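PDB 6GGR: bacteriophage virulence determinant from Salmonella enterica subsp. enterica serovar Typhimurium str. 14028S, which is a phage-encoded, zinc-binding virulence factor of the PipA family and probably acts as a zinc metalloprotease on host proteins during infection. Local coordinates for residues Thr160-Ile165 and Tyr190-Leu195; Ala46-Ser51 and Glu104-Leu109; Gly31-Asp36 and Met92-Asp97; Asn21-Arg26 and Asp177-Asn182. One frame throughout, in Å; residues are numbered along the deposited sequence.

Contact 1 of 4, residues Thr160-Ile165 and Tyr190-Leu195; sequences TTRSFI and YTNIIL
Thr161 opens the contact lightly, its methyl CG2 reaching the branch point of Leu195. Arg162 comes next. Its chain leaves with CG anti to the backbone N and then turns at chi3 (-73°), which carries the guanidinium across to Asn192 on helix 186-197. There NH1 donates to Asn192 OD1 at 2.7 Å, a fairly straight bond (155° at the hydrogen) that meets the oxygen nearly along the C=O axis, with guanidinium and amide planes steeply inclined. Leu195 CD2 lies over one face of the guanidinium, toward its rim, 3.6 Å from CZ of Arg162. NH2 bonds to Ser202 OG and, weakly, to a water that donates to Asn192 O, while Tyr149 adds a cation-pi contact. Asn192 is itself pinned through ND2, to Arg205 O and His18 NE2.

The axes of segments 160-165 and 190-195 come within 9.9 Å at 131° between their N-to-C directions. Helix 160-173 carries His166 and His170, spaced as in the HExxH motif of zinc metalloproteases (HQVVH here); they bind zinc in a structure of this protein, although none is bound to this chain. The Thr191 side chain sits about 4 Å from that of His166.

Ile165 CB lies 3.9 Å from Leu195 CD1, and its CG2 methyl settles among Leu195 CD1, Thr191 CG2 and Ile194 CG2, the last at 4.1 Å. Thr191 offers Ile165 its methyl, OG1 being bonded back to Val187 O.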
# COMPACT_ATOMS: atom_id res chain seq x y z
N THR B 160 14.31 -2.43 4.44
CA THR B 160 13.69 -3.47 5.26
C THR B 160 13.45 -2.97 6.68
O THR B 160 12.36 -3.16 7.24
CB THR B 160 14.57 -4.72 5.26
OG1 THR B 160 14.78 -5.15 3.92
CG2 THR B 160 13.93 -5.84 6.06
N THR B 161 14.45 -2.33 7.28
CA THR B 161 14.32 -1.89 8.66
C THR B 161 13.12 -0.97 8.83
O THR B 161 12.24 -1.22 9.67
CB THR B 161 15.60 -1.20 9.12
OG1 THR B 161 16.71 -2.09 8.90
CG2 THR B 161 15.53 -0.85 10.61
N ARG B 162 13.05 0.10 8.03
CA ARG B 162 11.94 1.04 8.15
C ARG B 162 10.60 0.34 7.91
O ARG B 162 9.64 0.55 8.65
CB ARG B 162 12.11 2.20 7.17
CG ARG B 162 11.01 3.26 7.30
CD ARG B 162 11.30 4.52 6.48
NE ARG B 162 12.37 5.35 7.05
CZ ARG B 162 12.19 6.25 8.02
NH1 ARG B 162 11.00 6.45 8.55
NH2 ARG B 162 13.22 6.95 8.47
N SER B 163 10.52 -0.49 6.87
CA SER B 163 9.26 -1.14 6.55
C SER B 163 8.83 -2.08 7.67
O SER B 163 7.66 -2.10 8.07
CB SER B 163 9.37 -1.90 5.23
OG SER B 163 9.82 -1.06 4.19
N PHE B 164 9.77 -2.87 8.19
CA PHE B 164 9.46 -3.79 9.28
C PHE B 164 9.01 -3.03 10.53
O PHE B 164 8.00 -3.38 11.15
CB PHE B 164 10.68 -4.66 9.59
CG PHE B 164 10.76 -5.91 8.74
CD1 PHE B 164 10.67 -5.84 7.36
CD2 PHE B 164 10.96 -7.14 9.33
CE1 PHE B 164 10.76 -6.98 6.59
CE2 PHE B 164 11.04 -8.29 8.57
CZ PHE B 164 10.95 -8.21 7.19
N ILE B 165 9.75 -1.99 10.90
CA ILE B 165 9.42 -1.24 12.11
C ILE B 165 8.08 -0.53 11.93
O ILE B 165 7.26 -0.47 12.86
CB ILE B 165 10.54 -0.25 12.45
CG1 ILE B 165 11.83 -1.00 12.81
CG2 ILE B 165 10.13 0.70 13.57
CD1 ILE B 165 11.70 -1.93 14.01
N TYR B 190 6.73 7.72 15.24
CA TYR B 190 7.35 6.66 16.02
C TYR B 190 8.47 5.99 15.23
O TYR B 190 9.58 5.80 15.74
CB TYR B 190 6.31 5.61 16.42
CG TYR B 190 5.59 5.86 17.72
CD1 TYR B 190 6.29 6.25 18.86
CD2 TYR B 190 4.22 5.68 17.82
CE1 TYR B 190 5.63 6.47 20.06
CE2 TYR B 190 3.55 5.89 19.02
CZ TYR B 190 4.26 6.29 20.13
OH TYR B 190 3.60 6.50 21.32
N THR B 191 8.19 5.62 13.98
CA THR B 191 9.19 4.93 13.17
C THR B 191 10.42 5.81 12.97
O THR B 191 11.56 5.33 13.10
CB THR B 191 8.58 4.52 11.83
OG1 THR B 191 7.47 3.65 12.06
CG2 THR B 191 9.60 3.79 10.96
N ASN B 192 10.23 7.10 12.68
CA ASN B 192 11.36 8.01 12.53
C ASN B 192 12.23 8.01 13.79
O ASN B 192 13.46 7.95 13.70
CB ASN B 192 10.88 9.43 12.23
CG ASN B 192 10.37 9.59 10.81
OD1 ASN B 192 10.60 8.75 9.94
ND2 ASN B 192 9.70 10.71 10.56
N ILE B 193 11.60 8.11 14.96
CA ILE B 193 12.34 8.23 16.21
C ILE B 193 13.08 6.93 16.53
O ILE B 193 14.25 6.95 16.93
CB ILE B 193 11.39 8.61 17.36
CG1 ILE B 193 10.75 9.97 17.08
CG2 ILE B 193 12.14 8.62 18.69
CD1 ILE B 193 9.57 10.29 17.98
N ILE B 194 12.40 5.80 16.38
CA ILE B 194 13.01 4.50 16.67
C ILE B 194 14.24 4.29 15.80
O ILE B 194 15.31 3.91 16.29
CB ILE B 194 11.97 3.38 16.48
CG1 ILE B 194 10.86 3.52 17.51
CG2 ILE B 194 12.63 2.00 16.58
CD1 ILE B 194 9.64 2.66 17.22
N LEU B 195 14.10 4.55 14.50
CA LEU B 195 15.21 4.32 13.58
C LEU B 195 16.41 5.20 13.93
O LEU B 195 17.56 4.74 13.89
CB LEU B 195 14.77 4.58 12.14
CG LEU B 195 14.35 3.33 11.35
CD1 LEU B 195 13.18 2.63 12.01
CD2 LEU B 195 13.99 3.71 9.92
O HOH W 1 14.34 8.34 10.96

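Contact 2 of 4, residues Ala46-Ser51 and Glu104-Leu109; sequences AEYLIS and EQRWLL
Ile50 and Trp107 pair as a short parallel beta bridge, and this is the tight heart of the contact. Trp107 uses both its backbone N and its backbone O: N donates to Leu49 O at 2.9 Å, and O accepts from Ser51 N at 3.0 Å. Ile50 CA adds a CH...O contact to the same Trp107 O. Ile50 is the first residue to leave the helix, and Leu49 O, the last helical carbonyl, takes the first bond of the pairing. The Ile50 and Trp107 side chains project to the same face. Ile50 CG2, placed anti to the backbone N, packs on Leu109 CB at 3.7 Å. Separately, Leu49 CD1 approaches CD1 of the Trp107 indole at 4.1 Å.

The more open side belongs to Arg106, which lies against the helix end over a broad area but makes no hydrogen bond across the contact. Its chain is bent, with CB beside Ser51 CB (3.8 Å) and the guanidinium laid so that Tyr48 CA sits over its centre. Ring and guanidinium planes of Tyr48 and Arg106 are 44° apart, with NH2 of Arg106 4.0 Å from CD1 of Tyr48. NE of Arg106 comes near Glu47 O, but at a poor angle. Exposed Ser51 meets Leu108 through OG and the CD2 methyl.

Through Leu108 the strand 107-111 pairs with strand 132-135, whose Ile133 touches Leu49 and Trp107. Helix 64-84 covers Ile50 through Tyr67 and Leu74, and helix 86-100 sends Leu100 against Leu49 and Trp107.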
# COMPACT_ATOMS: atom_id res chain seq x y z
N ALA B 46 10.36 -12.06 19.08
CA ALA B 46 9.66 -12.64 17.93
C ALA B 46 8.55 -13.58 18.38
O ALA B 46 7.42 -13.50 17.90
CB ALA B 46 10.66 -13.38 17.04
N GLU B 47 8.87 -14.50 19.30
CA GLU B 47 7.85 -15.39 19.84
C GLU B 47 6.73 -14.61 20.53
O GLU B 47 5.56 -15.01 20.48
CB GLU B 47 8.48 -16.39 20.82
CG GLU B 47 9.02 -17.65 20.17
CD GLU B 47 9.84 -18.50 21.12
OE1 GLU B 47 9.59 -18.45 22.34
OE2 GLU B 47 10.75 -19.21 20.64
N TYR B 48 7.08 -13.50 21.17
CA TYR B 48 6.07 -12.69 21.85
C TYR B 48 5.14 -12.01 20.86
O TYR B 48 3.96 -11.78 21.16
CB TYR B 48 6.74 -11.64 22.74
CG TYR B 48 7.61 -12.19 23.85
CD1 TYR B 48 7.59 -13.54 24.18
CD2 TYR B 48 8.45 -11.36 24.58
CE1 TYR B 48 8.39 -14.04 25.20
CE2 TYR B 48 9.25 -11.85 25.60
CZ TYR B 48 9.21 -13.19 25.90
OH TYR B 48 10.00 -13.70 26.91
N LEU B 49 5.63 -11.67 19.67
CA LEU B 49 4.83 -10.95 18.68
C LEU B 49 4.12 -11.89 17.71
O LEU B 49 2.98 -11.61 17.31
CB LEU B 49 5.71 -9.97 17.90
CG LEU B 49 5.01 -9.06 16.89
CD1 LEU B 49 4.29 -7.92 17.59
CD2 LEU B 49 6.01 -8.52 15.88
N ILE B 50 4.76 -12.99 17.33
CA ILE B 50 4.28 -13.85 16.24
C ILE B 50 3.89 -15.21 16.81
O ILE B 50 4.67 -15.83 17.55
CB ILE B 50 5.35 -14.01 15.15
CG1 ILE B 50 5.83 -12.64 14.66
CG2 ILE B 50 4.82 -14.85 13.99
CD1 ILE B 50 4.72 -11.71 14.19
N SER B 51 2.70 -15.68 16.45
CA SER B 51 2.26 -17.03 16.81
C SER B 51 2.60 -18.04 15.73
O SER B 51 3.19 -19.09 16.01
CB SER B 51 0.75 -17.05 17.07
OG SER B 51 0.03 -16.82 15.87
N GLU B 104 -2.21 -16.63 23.06
CA GLU B 104 -3.32 -16.64 22.11
C GLU B 104 -3.79 -15.23 21.74
O GLU B 104 -4.90 -15.07 21.24
CB GLU B 104 -4.48 -17.47 22.66
CG GLU B 104 -4.29 -18.97 22.48
CD GLU B 104 -4.54 -19.43 21.05
OE1 GLU B 104 -5.09 -18.63 20.26
OE2 GLU B 104 -4.17 -20.58 20.72
N GLN B 105 -2.98 -14.25 22.09
CA GLN B 105 -3.21 -12.88 21.61
C GLN B 105 -2.11 -12.39 20.57
O GLN B 105 -2.05 -11.20 20.32
CB GLN B 105 -3.46 -11.86 22.76
CG GLN B 105 -4.78 -12.01 23.52
CD GLN B 105 -5.16 -10.73 24.39
OE1 GLN B 105 -5.77 -9.80 23.90
NE2 GLN B 105 -4.73 -10.69 25.65
N ARG B 106 -1.29 -13.30 20.08
CA ARG B 106 -0.17 -12.98 19.15
C ARG B 106 -0.64 -12.77 17.68
O ARG B 106 -1.80 -12.99 17.37
CB ARG B 106 1.01 -13.95 19.24
CG ARG B 106 1.09 -14.77 20.51
CD ARG B 106 1.87 -14.09 21.62
NE ARG B 106 2.85 -14.99 22.22
CZ ARG B 106 3.39 -14.84 23.41
NH1 ARG B 106 3.10 -13.82 24.19
NH2 ARG B 106 4.28 -15.71 23.81
N TRP B 107 0.26 -12.32 16.80
CA TRP B 107 -0.12 -11.93 15.41
C TRP B 107 0.31 -12.99 14.44
O TRP B 107 1.24 -13.71 14.69
CB TRP B 107 0.51 -10.56 14.99
CG TRP B 107 0.06 -9.40 15.81
CD1 TRP B 107 0.37 -9.14 17.07
CD2 TRP B 107 -0.77 -8.32 15.38
NE1 TRP B 107 -0.21 -8.00 17.48
CE2 TRP B 107 -0.92 -7.47 16.45
CE3 TRP B 107 -1.40 -8.01 14.18
CZ2 TRP B 107 -1.67 -6.34 16.38
CZ3 TRP B 107 -2.13 -6.91 14.11
CH2 TRP B 107 -2.27 -6.08 15.19
N LEU B 108 -0.45 -13.10 13.36
CA LEU B 108 -0.04 -13.96 12.26
C LEU B 108 0.96 -13.22 11.38
O LEU B 108 0.78 -12.04 11.07
CB LEU B 108 -1.25 -14.37 11.42
CG LEU B 108 -2.24 -15.36 12.05
CD1 LEU B 108 -3.47 -15.52 11.17
CD2 LEU B 108 -1.57 -16.70 12.29
N LEU B 109 2.03 -13.91 10.99
CA LEU B 109 3.04 -13.33 10.11
C LEU B 109 2.68 -13.71 8.67
O LEU B 109 2.85 -14.86 8.26
CB LEU B 109 4.43 -13.81 10.49
CG LEU B 109 5.56 -13.33 9.57
CD1 LEU B 109 5.62 -11.81 9.52
CD2 LEU B 109 6.90 -13.90 10.00

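Contact 3 of 4, residues Gly31-Asp36 and Met92-Asp97; sequences GLATDD and MNYAYD
Asn93 and Asp35 supply the one hydrogen bond between the segments 31-36 and 92-97. Asn93 ND2 donates to Asp35 O at 2.7 Å with a nearly straight 166° at the hydrogen. The acceptor lies in the plane of the amide, whereas the donor stands 46° above the plane of the Asp35 carbonyl and so misses its lone pairs. Because ND2 also donates to Lys37 O and OD1 is bonded to Tyr82 OH, both ends of this buried amide are engaged and its rotation is fixed.

Charge enters through the Asp35 carboxylate, which crosses Asn93 at about a right angle. Its OD1 takes Lys37 N, closing an Asx turn, and its OD2 forms a salt bridge with Arg39, which also pairs with Asp97 OD2. The two acids are 5.3 Å apart, measured from Asp35 OD2 to Asp97 OD2, and the shared arginine probably offsets their repulsion.

The apolar share falls to Tyr94. With CG anti to the backbone N (chi1 -170°), its ring swings out from the helix toward the loop and presents an edge to it. Ala33 CB lies in the ring plane at that edge, 3.4 Å from CD2 of Tyr94. Farther along, Leu32 flanks the phenol end, its CD1 3.7 Å from Tyr94 OH.

The loop, running from helix 24-30 toward helix 45-49, is thus laid along helix 86-100, where Arg90 and Arg89 add bonds to Ala33 O and Asp36 O.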
# COMPACT_ATOMS: atom_id res chain seq x y z
N GLY B 31 1.52 8.89 26.78
CA GLY B 31 0.92 8.97 28.09
C GLY B 31 0.58 7.62 28.68
O GLY B 31 0.37 7.51 29.89
N LEU B 32 0.52 6.59 27.85
CA LEU B 32 0.18 5.24 28.28
C LEU B 32 1.36 4.28 28.23
O LEU B 32 1.51 3.45 29.12
CB LEU B 32 -0.96 4.71 27.41
CG LEU B 32 -2.17 5.60 27.12
CD1 LEU B 32 -3.21 4.81 26.32
CD2 LEU B 32 -2.78 6.16 28.39
N ALA B 33 2.21 4.38 27.20
CA ALA B 33 3.45 3.60 27.11
C ALA B 33 4.57 4.40 27.74
O ALA B 33 5.16 5.28 27.10
CB ALA B 33 3.78 3.25 25.66
N THR B 34 4.89 4.11 29.00
CA THR B 34 5.91 4.86 29.73
C THR B 34 7.08 4.02 30.23
O THR B 34 8.06 4.59 30.71
CB THR B 34 5.29 5.60 30.92
OG1 THR B 34 4.43 4.71 31.65
CG2 THR B 34 4.50 6.81 30.45
N ASP B 35 7.01 2.69 30.11
CA ASP B 35 8.06 1.82 30.63
C ASP B 35 9.10 1.59 29.54
O ASP B 35 8.94 0.71 28.69
CB ASP B 35 7.47 0.51 31.13
CG ASP B 35 8.49 -0.38 31.80
OD1 ASP B 35 9.70 -0.06 31.75
OD2 ASP B 35 8.09 -1.41 32.38
N ASP B 36 10.18 2.37 29.56
CA ASP B 36 11.24 2.26 28.57
C ASP B 36 12.36 1.33 29.02
O ASP B 36 13.44 1.34 28.42
CB ASP B 36 11.80 3.64 28.23
CG ASP B 36 12.49 4.32 29.41
OD1 ASP B 36 12.62 3.69 30.48
OD2 ASP B 36 12.90 5.48 29.26
N MET B 92 6.89 -1.76 22.85
CA MET B 92 6.94 -3.21 23.01
C MET B 92 6.53 -3.61 24.43
O MET B 92 5.72 -4.52 24.61
CB MET B 92 8.34 -3.72 22.70
CG MET B 92 8.49 -5.23 22.81
SD MET B 92 7.51 -6.10 21.57
CE MET B 92 7.36 -7.71 22.33
N ASN B 93 7.11 -2.96 25.44
CA ASN B 93 6.79 -3.29 26.82
C ASN B 93 5.29 -3.16 27.08
O ASN B 93 4.66 -4.09 27.58
CB ASN B 93 7.57 -2.39 27.78
CG ASN B 93 9.03 -2.79 27.92
OD1 ASN B 93 9.41 -3.91 27.61
ND2 ASN B 93 9.85 -1.87 28.42
N TYR B 94 4.72 -2.00 26.75
CA TYR B 94 3.28 -1.82 26.91
C TYR B 94 2.51 -2.93 26.21
O TYR B 94 1.67 -3.61 26.82
CB TYR B 94 2.88 -0.45 26.36
CG TYR B 94 1.46 0.01 26.65
CD1 TYR B 94 0.47 -0.86 27.09
CD2 TYR B 94 1.11 1.33 26.47
CE1 TYR B 94 -0.81 -0.41 27.34
CE2 TYR B 94 -0.14 1.77 26.71
CZ TYR B 94 -1.11 0.91 27.14
OH TYR B 94 -2.38 1.38 27.38
N ALA B 95 2.80 -3.15 24.93
CA ALA B 95 2.08 -4.19 24.19
C ALA B 95 2.22 -5.55 24.85
O ALA B 95 1.28 -6.35 24.83
CB ALA B 95 2.59 -4.23 22.75
N TYR B 96 3.40 -5.85 25.42
CA TYR B 96 3.57 -7.13 26.09
C TYR B 96 2.60 -7.27 27.26
O TYR B 96 1.99 -8.33 27.44
CB TYR B 96 5.01 -7.29 26.58
CG TYR B 96 5.27 -8.66 27.19
CD1 TYR B 96 5.63 -9.74 26.39
CD2 TYR B 96 5.14 -8.87 28.55
CE1 TYR B 96 5.86 -10.99 26.94
CE2 TYR B 96 5.37 -10.12 29.11
CZ TYR B 96 5.73 -11.17 28.30
OH TYR B 96 5.96 -12.41 28.85
N ASP B 97 2.45 -6.21 28.06
CA ASP B 97 1.59 -6.28 29.23
C ASP B 97 0.13 -6.48 28.84
O ASP B 97 -0.62 -7.17 29.55
CB ASP B 97 1.74 -5.02 30.08
CG ASP B 97 3.14 -4.87 30.66
OD1 ASP B 97 3.79 -5.90 30.95
OD2 ASP B 97 3.59 -3.71 30.85

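Contact 4 of 4, residues Asn21-Arg26 and Asp177-Asn182; sequences NPSQLR and DKEDSN
Glu179 reaches across with a fully extended side chain and sets its carboxylate at the start of helix 24-30. OE1 accepts from Ser23 OG at 2.6 Å, met on the syn side and 23° out of the carboxylate plane. OE2 uses its syn lone pair for Gln24 N at 2.9 Å and takes a weak second bond from Leu25 N. Leu25 covers the stem of the glutamate, its CD1 3.4 Å from CG of Glu179.

Behind this first shell, Ser23 OG also accepts weakly from Leu25 N and Arg26 N, while Ser23 N is bonded to Glu189 OE1. Asn182 ND2 stands 3.2 Å from Ser23 N, two donors not bonded. The Asn182 amide is oriented by its OD1, which accepts from Arg184 N and Gly185 N. A type II turn, closed by Asn182 N to Glu179 O, brings Glu179 and Asn182 to the same helix end.

Ser23 is an N-cap, here reinforced by a carboxylate from a distant loop whose negative charge should suit the helix N-terminus. That loop also carries Asp177, which with His166 and His170 of helix 160-173 binds zinc in a structure of this protein; this chain has none, and Asp177 OD2 is hydrogen-bonded to His170 NE2.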
# COMPACT_ATOMS: atom_id res chain seq x y z
N ASN B 21 4.61 21.30 14.94
CA ASN B 21 3.46 20.47 14.62
C ASN B 21 3.82 19.00 14.79
O ASN B 21 3.90 18.26 13.80
CB ASN B 21 2.95 20.71 13.20
CG ASN B 21 1.73 19.86 12.87
OD1 ASN B 21 1.05 19.36 13.77
ND2 ASN B 21 1.45 19.69 11.58
N PRO B 22 4.06 18.55 16.01
CA PRO B 22 4.24 17.12 16.24
C PRO B 22 2.90 16.40 16.19
O PRO B 22 1.84 16.99 16.36
CB PRO B 22 4.85 17.06 17.65
CG PRO B 22 4.23 18.23 18.33
CD PRO B 22 4.04 19.30 17.27
N SER B 23 2.97 15.09 15.96
CA SER B 23 1.77 14.29 16.02
C SER B 23 1.16 14.41 17.41
O SER B 23 1.86 14.33 18.42
CB SER B 23 2.08 12.83 15.70
OG SER B 23 0.95 12.00 15.95
N GLN B 24 -0.16 14.60 17.47
CA GLN B 24 -0.85 14.66 18.75
C GLN B 24 -1.35 13.30 19.21
O GLN B 24 -1.63 13.13 20.40
CB GLN B 24 -2.03 15.64 18.66
CG GLN B 24 -1.62 17.10 18.48
CD GLN B 24 -0.83 17.64 19.66
OE1 GLN B 24 -1.06 17.26 20.81
NE2 GLN B 24 0.11 18.54 19.38
N LEU B 25 -1.43 12.32 18.31
CA LEU B 25 -1.87 10.98 18.69
C LEU B 25 -0.75 10.17 19.32
O LEU B 25 -0.98 9.43 20.28
CB LEU B 25 -2.43 10.25 17.47
CG LEU B 25 -3.77 10.76 16.95
CD1 LEU B 25 -4.00 10.30 15.52
CD2 LEU B 25 -4.90 10.27 17.84
N ARG B 26 0.47 10.27 18.77
CA ARG B 26 1.63 9.65 19.41
C ARG B 26 1.84 10.23 20.80
O ARG B 26 2.04 9.49 21.77
CB ARG B 26 2.87 9.86 18.54
CG ARG B 26 4.20 9.76 19.28
CD ARG B 26 5.39 9.91 18.35
NE ARG B 26 5.59 11.29 17.93
CZ ARG B 26 6.21 12.21 18.66
NH1 ARG B 26 6.69 11.91 19.86
NH2 ARG B 26 6.35 13.45 18.19
N ASP B 177 -2.15 5.51 10.20
CA ASP B 177 -1.36 6.61 9.67
C ASP B 177 -2.20 7.87 9.51
O ASP B 177 -1.66 8.98 9.56
CB ASP B 177 -0.74 6.21 8.33
CG ASP B 177 0.34 5.16 8.48
OD1 ASP B 177 1.38 5.47 9.11
OD2 ASP B 177 0.16 4.03 7.98
N LYS B 178 -3.51 7.72 9.34
CA LYS B 178 -4.41 8.86 9.14
C LYS B 178 -4.53 9.66 10.42
O LYS B 178 -5.14 9.21 11.40
CB LYS B 178 -5.79 8.36 8.70
CG LYS B 178 -5.81 7.66 7.36
CD LYS B 178 -5.72 8.65 6.21
CE LYS B 178 -5.38 7.95 4.90
NZ LYS B 178 -5.31 8.90 3.76
N GLU B 179 -3.95 10.86 10.44
CA GLU B 179 -4.15 11.81 11.52
C GLU B 179 -4.58 13.14 10.92
O GLU B 179 -3.81 13.76 10.18
CB GLU B 179 -2.90 11.98 12.38
CG GLU B 179 -3.12 12.96 13.53
CD GLU B 179 -1.90 13.15 14.40
OE1 GLU B 179 -0.83 12.59 14.08
OE2 GLU B 179 -2.01 13.88 15.41
N ASP B 180 -5.80 13.55 11.23
CA ASP B 180 -6.27 14.90 10.94
C ASP B 180 -5.22 15.95 11.32
O ASP B 180 -4.75 16.00 12.46
CB ASP B 180 -7.56 15.16 11.71
CG ASP B 180 -8.72 14.38 11.15
OD1 ASP B 180 -8.61 13.87 10.01
OD2 ASP B 180 -9.77 14.29 11.83
N SER B 181 -4.86 16.78 10.35
CA SER B 181 -4.01 17.96 10.56
C SER B 181 -2.57 17.62 10.92
O SER B 181 -1.85 18.48 11.44
CB SER B 181 -4.59 18.88 11.63
OG SER B 181 -4.31 18.38 12.93
N ASN B 182 -2.12 16.38 10.69
CA ASN B 182 -0.71 16.04 10.83
C ASN B 182 -0.26 15.34 9.55
O ASN B 182 -0.88 14.35 9.15
CB ASN B 182 -0.43 15.16 12.05
CG ASN B 182 1.06 14.99 12.34
OD1 ASN B 182 1.69 14.06 11.84
ND2 ASN B 182 1.61 15.89 13.13

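Overall arrangement
Along the chain, contacts 2 and 3 interlock, their segments alternating, and contact 1 opens only after both have closed; contact 4 brings together segments 151 residues apart, has contacts 2 and 3 within that span, and alternates with contact 1. Contact 1 lies about 6 Å from the chain centre, the others 14 to 17 Å out. Contacts 2 and 4 are farthest apart, 28 Å between centres and on opposite sides. Contacts 1 and 4 touch where Tyr190 and Ile193 meet Arg26, and contacts 2 and 3 where Tyr48 meets Tyr96 and Met92. Contact 1 packs the helix carrying His166 and His170 onto helix 186-197, and contact 4 ties the loop bearing Asp177 to helix 24-30.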